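Local coordinates for protein acetyl-CoA acetyltransferase (Elizabethkingia anophelis NUHP1, PDB 6BN2) that probably catalyses the reversible condensation of two acetyl-CoA molecules into acetoacetyl-CoA and free CoA, as biosynthetic thiolases do, at residues Ile14-Arg19 with Lys43-Lys48; Ser24-Leu29 with Asn125-Pro130; Asp114-Val119 with Leu266-Lys271; Ile177-Gln182 with Thr248-Asn253; Tyr286-Gln291 with Gly391-Val396. All coordinates share one frame; numbering follows the deposited sequence.

How the interactions relate
Three contacts bear on the central sheet. Interaction 1 packs helix 34-48 on strand 12-24, interaction 3 joins strands 117-125 and 258-268, and interaction 5 joins strands 281-290 and 391-399. Interactions 1 and 3 touch, with V15 CG2 4.0 Å from M267 SD; interaction 5 comes within about 6 Å of interaction 1 and 7 Å of interaction 3, nearest atoms. Interaction 2 joins two loops; interaction 4, its centre about 25 Å away, sets the start of helix 179-198 against a loop and includes A252 of a calcium site. Interactions 2 and 5 approach predicted catalytic residues: side chains lie about 6 Å apart for M126 and H356, about 5 Å for A392 and C386.

Interaction 1 of 5, residues Ile14-Arg19 with Lys43-Lys48; sequences IVSAVR and KGALDK
S16 reaches from strand 14-19 to the flank of helix 43-48, where its hydroxyl OG donates to A45 O over 2.9 Å. The bond is made in one of two modelled positions of the serine and is to that extent doubtful. In this position OG lies between the backbone N and the carbonyl carbon (chi1 64°) and comes from above the A45 carbonyl plane, tilted 49° out of it. S16 OG also rests 3.7 Å from A45 CB.

V18, two residues along, turns toward the helix and divides its two methyls between different neighbours. V18 CG2 drops onto the helix backbone, 3.5 Å from A45 N and 4.0 Å from A45 CB; G44, which has no side chain, leaves this approach unobstructed. V18 CG1 instead meets the lysine chain, 3.7 Å from K48 CG and 3.9 Å from K48 CE. The bend of K48 at chi2 (-77°) lays these methylenes obliquely over V18, while NZ continues to a salt bridge with E204.

The example is one of a helix seated on a sheet, with I14 and A17 of the same strand touching helix 358-375. Methyl packing on bare helix backbone allows a close approach, consistent with segment axes 7.2 Å apart, and the serine hydroxyl, in the modelled position described, finds a main-chain partner in this buried setting.

Interaction 2 of 5, residues Ser24-Leu29 with Asn125-Pro130; sequences SFMGSL and NMSQVP
S127 brings its hydroxyl to the turn at F25 and M26, and more of its surface is buried here than that of any other residue of the two segments. S127 OG accepts from M26 N at 2.8 Å, with an N-H...O angle of 152°, and is also hydrogen-bonded to OD2 of D259. Since OG stands anti to the carbonyl carbon (chi1 -59°), beside its own backbone N, the oxygen is directed at the turn.

F25 contributes a ring edge. Its CG is anti to the backbone N (chi1 -168°), which carries F25 CE2 across to 3.5 Å from M126 O, near the ring plane, and to 3.7 Å from S127 CA, approached obliquely.

The receiving structure is a type II beta turn from S24 to G27, closed by a bond of 2.8 Å from G27 N to S24 O. Thus the amide of M26, inside the turn, is taken up by a side chain from another loop, the one that follows strand 117-125 and passes near H356, predicted to be a catalytic base.

Further along, L29 offers its backbone: N125 ND2 donates to L29 O over 3.0 Å, and the same amide nitrogen also bonds to V32 O. Q128 NE2 reaches S30 O, in the loop just beyond. F25 also packs on R136 of the second subunit, and V129 O is hydrogen-bonded to NH2 of that same arginine.

Interaction 3 of 5, residues Asp114-Val119 with Leu266-Lys271; sequences DVEAIV and LMSKEK
E116 OE1 is gripped by two donors: S268 OG at 2.6 Å and a water at 2.7 Å that also donates to E270 OE1. The serine hydroxyl comes from above the carboxylate plane, 53° out of it. A bend at chi2 (-71°) brings the carboxylate to S268. The carboxylate has a second anchor, a salt bridge from OE2 to K10, which would probably ease the proximity of E270, whose OE1 lies 4.4 Å from E116 OE1; the bridging water may help too.

S268 works in both directions. Besides giving its proton to E116, its OG accepts from K271 N at 3.1 Å, the bond of an N-cap residue at the start of helix 269-274. Glutamate and serine therefore join the residue leading into strand 117-125 to the start of that helix, just where strand 258-268 leaves the sheet.

Before this point the segments form an antiparallel ladder. I118 and L266 are its hydrogen-bonded pair, with L266 N donating to I118 O at 2.8 Å and I118 N to L266 O at 3.0 Å; A117 and M267 make the non-hydrogen-bonded pair, and S268 N donates to E116 O beyond it. On one face of the sheet I118 CG2 lies beside L266 CB at 3.7 Å, both side chains pointing the same way toward A106 of helix 98-111. On the other, A117 CB meets M267 CG, and K271 folds its methylenes over E116 CB before NZ pairs with E55.

Interaction 4 of 5, residues Ile177-Gln182 with Thr248-Asn253; sequences ITREEQ and TVTAAN
Q182 and T248 cross at about a right angle in the close-packed part of the contact. The amide nitrogen NE2 of Q182 donates weakly to T248 OG1 at 2.9 Å and also to I177 O at 3.3 Å, the latter lying in the plane of the glutamine amide. These two acceptors probably help to set the rotation of the buried amide. N253 packs beside it, ND2 being 3.7 Å from Q182 CB, and a water lies 2.7 Å from Q182 OE1 and 3.1 Å from N253 OD1.

R179 packs on the loop as well. A bend at chi2 (69°) swings its guanidinium over T250 of 248-253, whose CG2 sits above the centre of one face, 3.5 Å from R179 CZ. Its nitrogens are held by D183 and by the carbonyls of I235 and L238.

Both segments are shaped by side-chain-to-backbone motifs. T178 and E181 form a capping box at the start of helix 179-198. T250 OG1 accepts from N253 N in an ST motif, and N253 in turn bonds T250 N through OD1 and T248 O through ND2. This folded loop carries A252, which with Y190 and A254 makes up a calcium site.

The packing is looser at T178, which is partly exposed and meets the loop only through its C, 4.4 Å from T248 CG2. That same methyl, T248 CG2, packs closer to the helix start, 3.8 Å from R179 N.

Interaction 5 of 5, residues Tyr286-Gln291 with Gly391-Val396; sequences YADAAQ and GASAIV
Y286 rests its CB against strand 391-396, 3.3 Å from A394 O and 4.1 Å from I395 CG1, while its ring swings off the strand pair. With CG between the backbone N and the carbonyl carbon (chi1 43°), the ring leaves toward M104 and Q108 of helix 98-111, and OH reaches D114 of the second subunit.

On the same face D288 meets S393. S393 OG donates to D288 OD1 at 2.6 Å, arriving nearly along the C-O axis of the carboxylate. CG of the aspartate is anti to its carbonyl carbon (chi1 -60°), which leans the carboxylate across to the partner strand. A salt bridge from D288 OD2 to K101 uses the other oxygen, and K94 bonds to S393 OG, so each member of the pair has a further lysine partner. This face ends with A290 against G391, whose CA lies 4.0 Å from that of A290.

The paired residues on the opposite face are alanines: A287 with A394, and A289 with A392. Each is a hydrogen-bonded pair, with A394 N donating to A287 O at 2.8 Å and A392 N to A289 O at 2.9 Å. These small side chains are consistent with the close packing of helix 300-311, with I306 on A287 and A303 on A289.

The result is a regular antiparallel ladder between the first and last strands of the C-terminal half of the thiolase fold, in which strand 391-399 also pairs with strand 380-387, bearer of the predicted catalytic C386.

Interaction 1 of 5, residues Ile14-Arg19 with Lys43-Lys48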
# COMPACT_ATOMS: atom_id res chain seq x y z
N ILE A 14 8.96 -2.05 -20.27
CA ILE A 14 8.71 -0.67 -19.85
C ILE A 14 8.61 0.15 -21.12
O ILE A 14 9.59 0.24 -21.87
CB ILE A 14 9.82 -0.14 -18.94
CG1 ILE A 14 9.89 -0.97 -17.65
CG2 ILE A 14 9.58 1.33 -18.61
CD1 ILE A 14 11.20 -0.75 -16.88
N VAL A 15 7.44 0.73 -21.38
CA VAL A 15 7.24 1.47 -22.62
C VAL A 15 7.32 2.98 -22.41
O VAL A 15 7.49 3.71 -23.39
CB VAL A 15 5.91 1.09 -23.32
CG1 VAL A 15 5.98 -0.35 -23.87
CG2 VAL A 15 4.70 1.26 -22.40
N SER A 16 7.21 3.46 -21.18
CA SER A 16 7.48 4.86 -20.90
C SER A 16 7.86 4.98 -19.43
O SER A 16 7.51 4.12 -18.61
CB SER A 16 6.28 5.76 -21.23
OG SER A 16 5.19 5.44 -20.40
N ALA A 17 8.59 6.05 -19.11
CA ALA A 17 9.13 6.22 -17.76
C ALA A 17 9.49 7.68 -17.57
O ALA A 17 10.35 8.21 -18.30
CB ALA A 17 10.37 5.33 -17.56
N VAL A 18 8.84 8.36 -16.61
CA VAL A 18 9.08 9.79 -16.41
C VAL A 18 9.08 10.11 -14.92
O VAL A 18 8.67 9.30 -14.08
CB VAL A 18 8.05 10.69 -17.12
CG1 VAL A 18 7.96 10.38 -18.61
CG2 VAL A 18 6.66 10.52 -16.45
N ARG A 19 9.52 11.33 -14.60
CA ARG A 19 9.48 11.80 -13.22
C ARG A 19 9.27 13.30 -13.23
O ARG A 19 9.66 13.98 -14.17
CB ARG A 19 10.79 11.49 -12.48
CG ARG A 19 12.01 12.21 -13.10
CD ARG A 19 13.20 11.88 -12.25
NE ARG A 19 14.46 12.57 -12.55
CZ ARG A 19 14.84 13.70 -11.97
NH1 ARG A 19 14.02 14.35 -11.14
NH2 ARG A 19 16.05 14.19 -12.23
N LYS A 43 0.33 11.33 -16.07
CA LYS A 43 -0.05 11.92 -17.35
C LYS A 43 1.16 12.06 -18.25
O LYS A 43 1.08 11.80 -19.45
CB LYS A 43 -0.71 13.28 -17.13
CG LYS A 43 -1.12 13.94 -18.45
CD LYS A 43 -2.11 15.06 -18.22
CE LYS A 43 -2.67 15.56 -19.56
NZ LYS A 43 -1.58 16.12 -20.39
N GLY A 44 2.31 12.41 -17.67
CA GLY A 44 3.53 12.52 -18.47
C GLY A 44 3.92 11.21 -19.10
O GLY A 44 4.34 11.17 -20.27
N ALA A 45 3.77 10.11 -18.36
CA ALA A 45 4.12 8.80 -18.90
C ALA A 45 3.19 8.40 -20.03
O ALA A 45 3.64 7.85 -21.05
CB ALA A 45 4.09 7.75 -17.78
N LEU A 46 1.89 8.70 -19.90
CA LEU A 46 0.96 8.42 -21.00
C LEU A 46 1.27 9.29 -22.21
O LEU A 46 1.25 8.82 -23.35
CB LEU A 46 -0.48 8.67 -20.55
CG LEU A 46 -0.96 7.81 -19.39
CD1 LEU A 46 -2.38 8.25 -18.98
CD2 LEU A 46 -0.93 6.35 -19.78
N ASP A 47 1.55 10.58 -21.97
CA ASP A 47 1.76 11.53 -23.06
C ASP A 47 2.99 11.18 -23.89
O ASP A 47 3.01 11.46 -25.10
CB ASP A 47 1.88 12.95 -22.50
CG ASP A 47 0.53 13.56 -22.10
OD1 ASP A 47 -0.54 13.03 -22.48
OD2 ASP A 47 0.54 14.62 -21.42
N LYS A 48 4.03 10.60 -23.28
CA LYS A 48 5.25 10.28 -24.01
C LYS A 48 5.00 9.31 -25.15
O LYS A 48 5.71 9.34 -26.16
CB LYS A 48 6.30 9.65 -23.07
CG LYS A 48 7.00 10.63 -22.14
CD LYS A 48 8.06 11.45 -22.86
CE LYS A 48 8.78 12.39 -21.89
NZ LYS A 48 9.79 13.26 -22.59

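Interaction 2 of 5, residues Ser24-Leu29 with Asn125-Pro130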
# COMPACT_ATOMS: atom_id res chain seq x y z
N SER A 24 12.61 20.90 -3.01
CA SER A 24 13.21 20.90 -1.68
C SER A 24 12.12 20.98 -0.62
O SER A 24 10.99 21.38 -0.90
CB SER A 24 14.18 22.07 -1.52
OG SER A 24 15.28 21.96 -2.40
N PHE A 25 12.49 20.62 0.60
CA PHE A 25 11.54 20.65 1.72
C PHE A 25 11.04 22.07 1.92
O PHE A 25 11.84 23.01 2.05
CB PHE A 25 12.25 20.14 2.98
CG PHE A 25 11.32 19.85 4.14
CD1 PHE A 25 11.54 20.45 5.37
CD2 PHE A 25 10.25 18.97 4.00
CE1 PHE A 25 10.70 20.16 6.45
CE2 PHE A 25 9.42 18.70 5.07
CZ PHE A 25 9.65 19.30 6.29
N MET A 26 9.71 22.23 1.97
CA MET A 26 9.04 23.53 2.03
C MET A 26 9.41 24.42 0.85
O MET A 26 9.30 25.66 0.94
CB MET A 26 9.33 24.26 3.35
CG MET A 26 9.20 23.37 4.57
SD MET A 26 7.58 22.66 4.80
CE MET A 26 6.59 24.13 5.03
N GLY A 27 9.80 23.81 -0.26
CA GLY A 27 10.30 24.51 -1.44
C GLY A 27 9.26 24.64 -2.54
O GLY A 27 8.07 24.85 -2.27
N SER A 28 9.71 24.49 -3.78
CA SER A 28 8.93 24.91 -4.94
C SER A 28 7.66 24.09 -5.12
O SER A 28 6.70 24.58 -5.71
CB SER A 28 9.77 24.84 -6.21
OG SER A 28 10.75 25.86 -6.22
N LEU A 29 7.65 22.84 -4.67
CA LEU A 29 6.48 21.98 -4.80
C LEU A 29 5.71 21.82 -3.50
O LEU A 29 4.80 21.00 -3.42
CB LEU A 29 6.88 20.59 -5.31
CG LEU A 29 7.48 20.62 -6.72
CD1 LEU A 29 7.92 19.21 -7.14
CD2 LEU A 29 6.49 21.24 -7.74
N ASN A 125 4.79 14.04 -0.97
CA ASN A 125 5.02 15.45 -0.65
C ASN A 125 5.35 15.49 0.84
O ASN A 125 4.46 15.46 1.69
CB ASN A 125 3.83 16.32 -1.00
CG ASN A 125 4.16 17.78 -0.83
OD1 ASN A 125 4.65 18.16 0.22
ND2 ASN A 125 3.97 18.59 -1.88
N MET A 126 6.64 15.51 1.14
CA MET A 126 7.06 15.49 2.53
C MET A 126 6.76 16.82 3.21
O MET A 126 6.48 16.84 4.42
CB MET A 126 8.53 15.11 2.59
CG MET A 126 8.72 13.71 1.98
SD MET A 126 10.39 13.03 2.03
CE MET A 126 10.58 12.62 3.77
N SER A 127 6.72 17.92 2.44
CA SER A 127 6.38 19.23 2.98
C SER A 127 4.97 19.25 3.59
O SER A 127 4.71 20.03 4.51
CB SER A 127 6.45 20.29 1.88
OG SER A 127 7.74 20.37 1.30
N GLN A 128 4.06 18.44 3.06
CA GLN A 128 2.66 18.48 3.46
C GLN A 128 2.29 17.42 4.49
O GLN A 128 1.11 17.30 4.84
CB GLN A 128 1.74 18.38 2.24
CG GLN A 128 1.78 19.65 1.35
CD GLN A 128 0.67 19.65 0.28
OE1 GLN A 128 -0.14 18.73 0.20
NE2 GLN A 128 0.66 20.70 -0.55
N VAL A 129 3.26 16.68 5.01
CA VAL A 129 2.90 15.63 5.98
C VAL A 129 2.46 16.29 7.28
O VAL A 129 3.14 17.21 7.76
CB VAL A 129 4.09 14.70 6.22
CG1 VAL A 129 3.76 13.66 7.31
CG2 VAL A 129 4.46 13.98 4.92
N PRO A 130 1.33 15.91 7.86
CA PRO A 130 0.85 16.61 9.05
C PRO A 130 1.56 16.16 10.31
O PRO A 130 2.36 15.23 10.32
CB PRO A 130 -0.65 16.25 9.11
CG PRO A 130 -0.81 15.04 8.28
CD PRO A 130 0.36 14.92 7.33

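Interaction 3 of 5, residues Asp114-Val119 with Leu266-Lys271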
# COMPACT_ATOMS: atom_id res chain seq x y z
N ASP A 114 -2.91 -11.25 -15.73
CA ASP A 114 -4.12 -10.53 -15.36
C ASP A 114 -4.27 -9.19 -16.05
O ASP A 114 -5.41 -8.74 -16.23
CB ASP A 114 -4.15 -10.31 -13.85
CG ASP A 114 -4.32 -11.60 -13.10
OD1 ASP A 114 -5.26 -12.34 -13.45
OD2 ASP A 114 -3.51 -11.86 -12.18
N VAL A 115 -3.17 -8.54 -16.43
CA VAL A 115 -3.25 -7.27 -17.13
C VAL A 115 -2.24 -7.26 -18.27
O VAL A 115 -1.21 -7.94 -18.22
CB VAL A 115 -2.98 -6.06 -16.21
CG1 VAL A 115 -4.03 -6.00 -15.06
CG2 VAL A 115 -1.56 -6.12 -15.67
N GLU A 116 -2.55 -6.47 -19.30
CA GLU A 116 -1.66 -6.25 -20.43
C GLU A 116 -0.98 -4.89 -20.40
O GLU A 116 0.05 -4.71 -21.06
CB GLU A 116 -2.42 -6.38 -21.75
CG GLU A 116 -3.13 -7.72 -21.92
CD GLU A 116 -2.16 -8.85 -22.18
OE1 GLU A 116 -1.38 -8.79 -23.17
OE2 GLU A 116 -2.19 -9.82 -21.39
N ALA A 117 -1.52 -3.93 -19.65
CA ALA A 117 -0.93 -2.61 -19.55
C ALA A 117 -1.26 -2.07 -18.17
O ALA A 117 -2.41 -2.15 -17.74
CB ALA A 117 -1.46 -1.65 -20.63
N ILE A 118 -0.25 -1.51 -17.50
CA ILE A 118 -0.39 -1.12 -16.10
C ILE A 118 0.57 0.03 -15.81
O ILE A 118 1.67 0.09 -16.38
CB ILE A 118 -0.16 -2.34 -15.18
CG1 ILE A 118 -0.33 -1.96 -13.69
CG2 ILE A 118 1.19 -3.01 -15.42
CD1 ILE A 118 -0.51 -3.21 -12.78
N VAL A 119 0.13 0.97 -14.97
CA VAL A 119 0.96 2.09 -14.52
C VAL A 119 1.52 1.75 -13.15
O VAL A 119 0.78 1.28 -12.28
CB VAL A 119 0.16 3.40 -14.46
CG1 VAL A 119 0.91 4.47 -13.65
CG2 VAL A 119 -0.19 3.91 -15.87
N LEU A 266 4.03 -0.18 -17.95
CA LEU A 266 4.46 -1.54 -18.23
C LEU A 266 3.48 -2.22 -19.18
O LEU A 266 2.27 -2.02 -19.07
CB LEU A 266 4.54 -2.36 -16.94
CG LEU A 266 5.86 -2.50 -16.19
CD1 LEU A 266 6.58 -1.20 -16.06
CD2 LEU A 266 5.59 -3.13 -14.83
N MET A 267 4.00 -3.06 -20.08
CA MET A 267 3.13 -3.76 -21.02
C MET A 267 3.67 -5.15 -21.30
O MET A 267 4.88 -5.39 -21.25
CB MET A 267 3.01 -3.04 -22.37
CG MET A 267 2.09 -1.86 -22.36
SD MET A 267 1.94 -1.12 -23.98
CE MET A 267 0.98 0.33 -23.52
N SER A 268 2.75 -6.04 -21.66
CA SER A 268 3.12 -7.30 -22.28
C SER A 268 3.65 -7.07 -23.69
O SER A 268 3.41 -6.03 -24.32
CB SER A 268 1.91 -8.24 -22.34
OG SER A 268 0.95 -7.73 -23.25
N LYS A 269 4.36 -8.08 -24.20
CA LYS A 269 4.83 -8.04 -25.58
C LYS A 269 3.67 -7.90 -26.55
O LYS A 269 3.70 -7.08 -27.48
CB LYS A 269 5.62 -9.31 -25.88
CG LYS A 269 6.14 -9.42 -27.32
CD LYS A 269 7.15 -10.55 -27.44
CE LYS A 269 7.62 -10.74 -28.87
NZ LYS A 269 6.54 -11.31 -29.72
N GLU A 270 2.61 -8.69 -26.35
CA GLU A 270 1.49 -8.68 -27.27
C GLU A 270 0.83 -7.31 -27.31
O GLU A 270 0.52 -6.79 -28.38
CB GLU A 270 0.49 -9.76 -26.87
CG GLU A 270 -0.73 -9.87 -27.75
CD GLU A 270 -1.69 -10.93 -27.25
OE1 GLU A 270 -1.29 -11.74 -26.39
OE2 GLU A 270 -2.85 -10.94 -27.71
N LYS A 271 0.66 -6.68 -26.14
CA LYS A 271 0.00 -5.38 -26.10
C LYS A 271 0.87 -4.29 -26.73
O LYS A 271 0.37 -3.48 -27.52
CB LYS A 271 -0.37 -5.03 -24.65
CG LYS A 271 -0.97 -3.64 -24.44
CD LYS A 271 -2.24 -3.36 -25.24
CE LYS A 271 -3.44 -4.19 -24.80
NZ LYS A 271 -4.72 -3.67 -25.41
O HOH W 1 -0.10 -11.19 -23.51

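Interaction 4 of 5, residues Ile177-Gln182 with Thr248-Asn253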
# COMPACT_ATOMS: atom_id res chain seq x y z
N ILE A 177 33.72 3.54 7.36
CA ILE A 177 33.50 4.58 6.36
C ILE A 177 33.58 5.92 7.09
O ILE A 177 32.76 6.20 7.96
CB ILE A 177 32.15 4.41 5.66
CG1 ILE A 177 32.13 3.03 4.97
CG2 ILE A 177 31.93 5.55 4.68
CD1 ILE A 177 30.76 2.56 4.55
N THR A 178 34.57 6.72 6.73
CA THR A 178 34.89 7.91 7.52
C THR A 178 34.07 9.12 7.09
O THR A 178 33.45 9.15 6.02
CB THR A 178 36.38 8.23 7.39
OG1 THR A 178 36.67 8.64 6.05
CG2 THR A 178 37.24 7.02 7.74
N ARG A 179 34.11 10.15 7.94
CA ARG A 179 33.52 11.45 7.59
C ARG A 179 34.07 11.97 6.27
O ARG A 179 33.31 12.44 5.41
CB ARG A 179 33.80 12.44 8.73
CG ARG A 179 33.69 13.92 8.37
CD ARG A 179 32.24 14.28 8.10
NE ARG A 179 32.05 15.70 7.78
CZ ARG A 179 31.82 16.65 8.69
NH1 ARG A 179 31.79 16.34 9.98
NH2 ARG A 179 31.62 17.90 8.30
N GLU A 180 35.39 11.90 6.09
CA GLU A 180 36.00 12.42 4.87
C GLU A 180 35.52 11.65 3.64
O GLU A 180 35.27 12.24 2.58
CB GLU A 180 37.52 12.37 4.97
CG GLU A 180 38.12 13.35 5.97
CD GLU A 180 37.97 12.93 7.44
OE1 GLU A 180 37.56 11.78 7.73
OE2 GLU A 180 38.26 13.78 8.31
N GLU A 181 35.39 10.32 3.76
CA GLU A 181 34.91 9.54 2.62
C GLU A 181 33.46 9.86 2.30
O GLU A 181 33.09 9.95 1.12
CB GLU A 181 35.08 8.04 2.91
CG GLU A 181 36.54 7.61 2.94
CD GLU A 181 36.78 6.27 3.63
OE1 GLU A 181 35.84 5.70 4.24
OE2 GLU A 181 37.93 5.78 3.59
N GLN A 182 32.62 10.03 3.33
CA GLN A 182 31.23 10.39 3.09
C GLN A 182 31.12 11.76 2.43
O GLN A 182 30.30 11.97 1.53
CB GLN A 182 30.45 10.36 4.41
CG GLN A 182 30.32 8.97 4.98
CD GLN A 182 29.67 8.95 6.34
OE1 GLN A 182 28.64 9.59 6.55
NE2 GLN A 182 30.27 8.22 7.27
N THR A 248 29.80 11.17 11.93
CA THR A 248 30.21 11.27 10.54
C THR A 248 29.13 11.82 9.62
O THR A 248 29.48 12.41 8.59
CB THR A 248 30.67 9.90 10.00
OG1 THR A 248 29.56 8.99 9.96
CG2 THR A 248 31.79 9.30 10.84
N VAL A 249 27.85 11.66 9.94
CA VAL A 249 26.75 12.01 9.05
C VAL A 249 26.37 13.47 9.29
O VAL A 249 26.19 13.90 10.44
CB VAL A 249 25.55 11.08 9.28
CG1 VAL A 249 24.38 11.48 8.38
CG2 VAL A 249 25.96 9.61 9.05
N THR A 250 26.23 14.24 8.20
CA THR A 250 25.88 15.65 8.28
C THR A 250 24.67 15.95 7.41
O THR A 250 24.19 15.10 6.64
CB THR A 250 27.01 16.57 7.83
OG1 THR A 250 27.17 16.45 6.41
CG2 THR A 250 28.33 16.23 8.53
N ALA A 251 24.19 17.19 7.50
CA ALA A 251 23.09 17.61 6.64
C ALA A 251 23.48 17.56 5.17
O ALA A 251 22.61 17.37 4.30
CB ALA A 251 22.63 19.02 7.01
N ALA A 252 24.76 17.73 4.86
CA ALA A 252 25.20 17.74 3.46
C ALA A 252 25.46 16.35 2.90
O ALA A 252 25.29 16.15 1.70
CB ALA A 252 26.48 18.56 3.30
N ASN A 253 25.90 15.40 3.72
CA ASN A 253 26.21 14.08 3.18
C ASN A 253 25.09 13.08 3.43
O ASN A 253 25.17 11.93 2.98
CB ASN A 253 27.59 13.58 3.68
CG ASN A 253 27.63 13.24 5.18
OD1 ASN A 253 26.64 12.81 5.77
ND2 ASN A 253 28.81 13.39 5.78
O HOH W 2 26.38 9.83 5.04

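Interaction 5 of 5, residues Tyr286-Gln291 with Gly391-Val396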
# COMPACT_ATOMS: atom_id res chain seq x y z
N TYR A 286 13.65 -9.29 -10.47
CA TYR A 286 13.53 -8.39 -9.33
C TYR A 286 13.49 -9.25 -8.08
O TYR A 286 13.24 -10.46 -8.15
CB TYR A 286 12.27 -7.49 -9.42
CG TYR A 286 11.09 -8.30 -9.88
CD1 TYR A 286 10.39 -9.09 -8.98
CD2 TYR A 286 10.74 -8.34 -11.22
CE1 TYR A 286 9.36 -9.90 -9.40
CE2 TYR A 286 9.70 -9.15 -11.66
CZ TYR A 286 9.02 -9.93 -10.74
OH TYR A 286 8.01 -10.77 -11.16
N ALA A 287 13.72 -8.61 -6.93
CA ALA A 287 13.73 -9.36 -5.68
C ALA A 287 13.63 -8.40 -4.50
O ALA A 287 14.05 -7.25 -4.59
CB ALA A 287 15.00 -10.21 -5.52
N ASP A 288 13.08 -8.92 -3.41
CA ASP A 288 13.13 -8.26 -2.11
C ASP A 288 14.04 -9.06 -1.20
O ASP A 288 14.16 -10.28 -1.32
CB ASP A 288 11.74 -8.19 -1.46
CG ASP A 288 10.73 -7.44 -2.29
OD1 ASP A 288 10.95 -6.24 -2.54
OD2 ASP A 288 9.73 -8.05 -2.74
N ALA A 289 14.65 -8.36 -0.24
CA ALA A 289 15.36 -9.06 0.83
C ALA A 289 15.21 -8.25 2.11
O ALA A 289 14.87 -7.06 2.07
CB ALA A 289 16.85 -9.25 0.50
N ALA A 290 15.45 -8.89 3.25
CA ALA A 290 15.39 -8.14 4.50
C ALA A 290 16.40 -8.70 5.49
O ALA A 290 16.77 -9.88 5.44
CB ALA A 290 13.97 -8.18 5.10
N GLN A 291 16.84 -7.85 6.41
CA GLN A 291 17.62 -8.30 7.55
C GLN A 291 17.21 -7.46 8.76
O GLN A 291 16.14 -6.84 8.77
CB GLN A 291 19.12 -8.24 7.21
CG GLN A 291 19.48 -7.02 6.47
CD GLN A 291 20.88 -7.03 5.83
OE1 GLN A 291 21.41 -8.05 5.37
NE2 GLN A 291 21.48 -5.87 5.80
N GLY A 391 14.59 -3.71 5.10
CA GLY A 391 14.41 -4.28 3.79
C GLY A 391 15.19 -3.59 2.69
O GLY A 391 15.82 -2.55 2.88
N ALA A 392 15.17 -4.23 1.52
CA ALA A 392 15.56 -3.58 0.29
C ALA A 392 14.87 -4.29 -0.86
O ALA A 392 14.44 -5.44 -0.74
CB ALA A 392 17.09 -3.59 0.07
N SER A 393 14.75 -3.58 -1.98
CA SER A 393 14.25 -4.16 -3.21
C SER A 393 15.30 -3.95 -4.29
O SER A 393 16.11 -3.02 -4.19
CB SER A 393 12.91 -3.50 -3.62
OG SER A 393 11.88 -3.82 -2.69
N ALA A 394 15.30 -4.81 -5.30
CA ALA A 394 16.25 -4.69 -6.41
C ALA A 394 15.59 -5.13 -7.70
O ALA A 394 14.73 -6.02 -7.70
CB ALA A 394 17.51 -5.54 -6.17
N ILE A 395 16.00 -4.52 -8.81
CA ILE A 395 15.43 -4.86 -10.10
C ILE A 395 16.53 -4.81 -11.15
O ILE A 395 17.43 -3.96 -11.08
CB ILE A 395 14.24 -3.93 -10.45
CG1 ILE A 395 13.53 -4.38 -11.72
CG2 ILE A 395 14.70 -2.44 -10.54
CD1 ILE A 395 12.20 -3.63 -11.94
N VAL A 396 16.49 -5.76 -12.09
CA VAL A 396 17.44 -5.83 -13.21
C VAL A 396 16.66 -5.55 -14.48
O VAL A 396 15.61 -6.15 -14.71
CB VAL A 396 18.11 -7.22 -13.26
CG1 VAL A 396 19.04 -7.32 -14.47
CG2 VAL A 396 18.87 -7.49 -11.96